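PDB 3ZED: RNA-directed RNA polymerase from Infectious pancreatic necrosis virus, which catalyses template-directed RNA synthesis from ribonucleoside triphosphates and probably exists both free and covalently attached to the viral genomic RNA. Local coordinates for residues F102-Y107 / S456-N461. Residues are numbered along the deposited sequence; the frame is centred on the assembly and turned at random.
Sequences FYPKYY and SCLLMN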
loop_
_atom_site.group_PDB
_atom_site.type_symbol
_atom_site.label_atom_id
_atom_site.label_comp_id
_atom_site.label_asym_id
_atom_site.label_seq_id
_atom_site.Cartn_x
_atom_site.Cartn_y
_atom_site.Cartn_z
ATOM N N PHE B 102 -16.500 -15.835 -22.905
ATOM C CA PHE B 102 -16.150 -16.830 -21.904
ATOM C C PHE B 102 -16.274 -16.273 -20.489
ATOM O O PHE B 102 -15.986 -15.092 -20.254
ATOM C CB PHE B 102 -14.729 -17.384 -22.146
ATOM C CG PHE B 102 -13.582 -16.446 -21.825
ATOM C CD1 PHE B 102 -13.086 -15.574 -22.788
ATOM C CD2 PHE B 102 -12.975 -16.458 -20.565
ATOM C CE1 PHE B 102 -12.028 -14.710 -22.487
ATOM C CE2 PHE B 102 -11.910 -15.591 -20.269
ATOM C CZ PHE B 102 -11.447 -14.724 -21.227
ATOM N N TYR B 103 -16.650 -17.147 -19.541
ATOM C CA TYR B 103 -16.690 -16.794 -18.121
ATOM C C TYR B 103 -15.315 -17.045 -17.530
ATOM O O TYR B 103 -14.816 -18.168 -17.623
ATOM C CB TYR B 103 -17.775 -17.562 -17.364
ATOM C CG TYR B 103 -19.161 -17.140 -17.779
ATOM C CD1 TYR B 103 -19.707 -15.940 -17.334
ATOM C CD2 TYR B 103 -19.925 -17.931 -18.629
ATOM C CE1 TYR B 103 -20.976 -15.534 -17.733
ATOM C CE2 TYR B 103 -21.205 -17.541 -19.024
ATOM C CZ TYR B 103 -21.726 -16.340 -18.572
ATOM O OH TYR B 103 -22.983 -15.943 -18.946
ATOM N N PRO B 104 -14.650 -16.011 -16.971
ATOM C CA PRO B 104 -13.309 -16.232 -16.405
ATOM C C PRO B 104 -13.353 -17.102 -15.139
ATOM O O PRO B 104 -14.367 -17.141 -14.417
ATOM C CB PRO B 104 -12.823 -14.820 -16.122
ATOM C CG PRO B 104 -14.076 -14.039 -15.854
ATOM C CD PRO B 104 -15.089 -14.609 -16.788
ATOM N N LYS B 105 -12.265 -17.852 -14.913
ATOM C CA LYS B 105 -12.126 -18.780 -13.796
ATOM C C LYS B 105 -10.750 -18.625 -13.180
ATOM O O LYS B 105 -9.743 -18.655 -13.899
ATOM C CB LYS B 105 -12.368 -20.236 -14.256
ATOM C CG LYS B 105 -13.821 -20.540 -14.604
ATOM C CD LYS B 105 -13.965 -21.800 -15.423
ATOM C CE LYS B 105 -15.354 -21.932 -15.980
ATOM N NZ LYS B 105 -15.524 -23.221 -16.690
ATOM N N TYR B 106 -10.703 -18.432 -11.850
ATOM C CA TYR B 106 -9.442 -18.248 -11.160
ATOM C C TYR B 106 -9.388 -19.186 -9.971
ATOM O O TYR B 106 -10.145 -19.030 -9.021
ATOM C CB TYR B 106 -9.233 -16.773 -10.760
ATOM C CG TYR B 106 -8.037 -16.550 -9.852
ATOM C CD1 TYR B 106 -6.747 -16.836 -10.287
ATOM C CD2 TYR B 106 -8.203 -16.104 -8.543
ATOM C CE1 TYR B 106 -5.648 -16.679 -9.445
ATOM C CE2 TYR B 106 -7.110 -15.918 -7.698
ATOM C CZ TYR B 106 -5.833 -16.207 -8.153
ATOM O OH TYR B 106 -4.737 -16.046 -7.333
ATOM N N TYR B 107 -8.498 -20.181 -10.047
ATOM C CA TYR B 107 -8.331 -21.189 -9.009
ATOM C C TYR B 107 -6.932 -21.076 -8.408
ATOM O O TYR B 107 -5.991 -21.678 -8.926
ATOM C CB TYR B 107 -8.612 -22.595 -9.579
ATOM C CG TYR B 107 -10.075 -22.843 -9.877
ATOM C CD1 TYR B 107 -10.628 -22.493 -11.106
ATOM C CD2 TYR B 107 -10.903 -23.458 -8.944
ATOM C CE1 TYR B 107 -11.977 -22.729 -11.390
ATOM C CE2 TYR B 107 -12.239 -23.741 -9.233
ATOM C CZ TYR B 107 -12.783 -23.341 -10.443
ATOM O OH TYR B 107 -14.116 -23.583 -10.701
ATOM N N SER B 456 -16.098 -5.596 -7.542
ATOM C CA SER B 456 -16.210 -7.060 -7.448
ATOM C C SER B 456 -14.869 -7.776 -7.545
ATOM O O SER B 456 -13.842 -7.154 -7.856
ATOM C CB SER B 456 -17.158 -7.600 -8.525
ATOM O OG SER B 456 -16.664 -7.457 -9.850
ATOM N N CYS B 457 -14.884 -9.094 -7.266
ATOM C CA CYS B 457 -13.691 -9.937 -7.323
ATOM C C CYS B 457 -14.039 -11.323 -7.911
ATOM O O CYS B 457 -15.207 -11.637 -8.078
ATOM C CB CYS B 457 -13.022 -10.049 -5.953
ATOM S SG CYS B 457 -14.050 -10.845 -4.693
ATOM N N LEU B 458 -13.014 -12.110 -8.272
ATOM C CA LEU B 458 -13.174 -13.432 -8.856
ATOM C C LEU B 458 -12.450 -14.479 -8.034
ATOM O O LEU B 458 -11.250 -14.363 -7.776
ATOM C CB LEU B 458 -12.652 -13.453 -10.322
ATOM C CG LEU B 458 -12.869 -14.761 -11.136
ATOM C CD1 LEU B 458 -14.344 -15.041 -11.386
ATOM C CD2 LEU B 458 -12.119 -14.728 -12.441
ATOM N N LEU B 459 -13.184 -15.537 -7.680
ATOM C CA LEU B 459 -12.673 -16.692 -6.936
ATOM C C LEU B 459 -13.381 -17.895 -7.491
ATOM O O LEU B 459 -14.609 -17.931 -7.466
ATOM C CB LEU B 459 -12.882 -16.542 -5.412
ATOM C CG LEU B 459 -12.176 -17.578 -4.559
ATOM C CD1 LEU B 459 -10.684 -17.267 -4.447
ATOM C CD2 LEU B 459 -12.814 -17.680 -3.185
ATOM N N MET B 460 -12.609 -18.868 -8.027
ATOM C CA MET B 460 -13.122 -20.053 -8.751
ATOM C C MET B 460 -13.856 -19.495 -9.983
ATOM O O MET B 460 -13.285 -18.642 -10.675
ATOM C CB MET B 460 -13.990 -20.974 -7.864
ATOM C CG MET B 460 -13.268 -21.456 -6.625
ATOM S SD MET B 460 -14.168 -22.769 -5.795
ATOM C CE MET B 460 -13.841 -22.399 -4.181
ATOM N N ASN B 461 -15.117 -19.890 -10.209
ATOM C CA ASN B 461 -15.952 -19.376 -11.294
ATOM C C ASN B 461 -16.970 -18.346 -10.723
ATOM O O ASN B 461 -17.938 -18.015 -11.401
ATOM C CB ASN B 461 -16.664 -20.555 -12.007
ATOM C CG ASN B 461 -17.722 -21.262 -11.185
ATOM O OD1 ASN B 461 -17.841 -21.084 -9.968
ATOM N ND2 ASN B 461 -18.545 -22.074 -11.840
#
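Tyr107 lays its ring across Met460 because its CG stands anti to its own carbonyl carbon (chi1 -71°), while the neighbouring Tyr106, with CG anti to the backbone N (chi1 171°), sends its ring off beside Leu458. The two successive tyrosines meet different parts of segment 456-461, Tyr107 the Met460 side chain and Tyr106 the Leu458 carbonyl, a neat example of how a single beta bridge can anchor an otherwise irregular loop. Met460 CA sits over the middle of the Tyr107 ring, 3.8 Å from its centroid, in a CH-pi contact. The two side chains cross at about a right angle, Met460 CB lying 3.5 Å from Tyr107 CE2 and the methionine chain leaving past that atom, its sulfur in an oblique Met-aromatic position. Tyr106 and Met460 form an antiparallel hydrogen-bonded pair: Tyr106 N gives a nearly straight bond to Met460 O (2.8 Å), and Met460 N returns a more bent one to Tyr106 O (2.7 Å, 136° at the hydrogen). Met460 O also receives a CA-H...O contact from Lys105 CA at 3.3 Å. Leu458 points toward the loop and wedges its CD2 against Pro104 CB (3.7 Å) and Tyr106 CB, while its carbonyl O lies at the edge of the Tyr106 ring, near the ring plane. The bridge lies where strand 456-459 gives way to the turn leading into strand 462-465, within the polymerase's palm-family region. Strand 299-310 pairs in parallel with 456-459 and touches the Tyr106 side chain through Leu301 and Phe303, whereas Tyr107 and Met460 pack together against Pro45 of helix 45-54 and Tyr164 of helix 164-179.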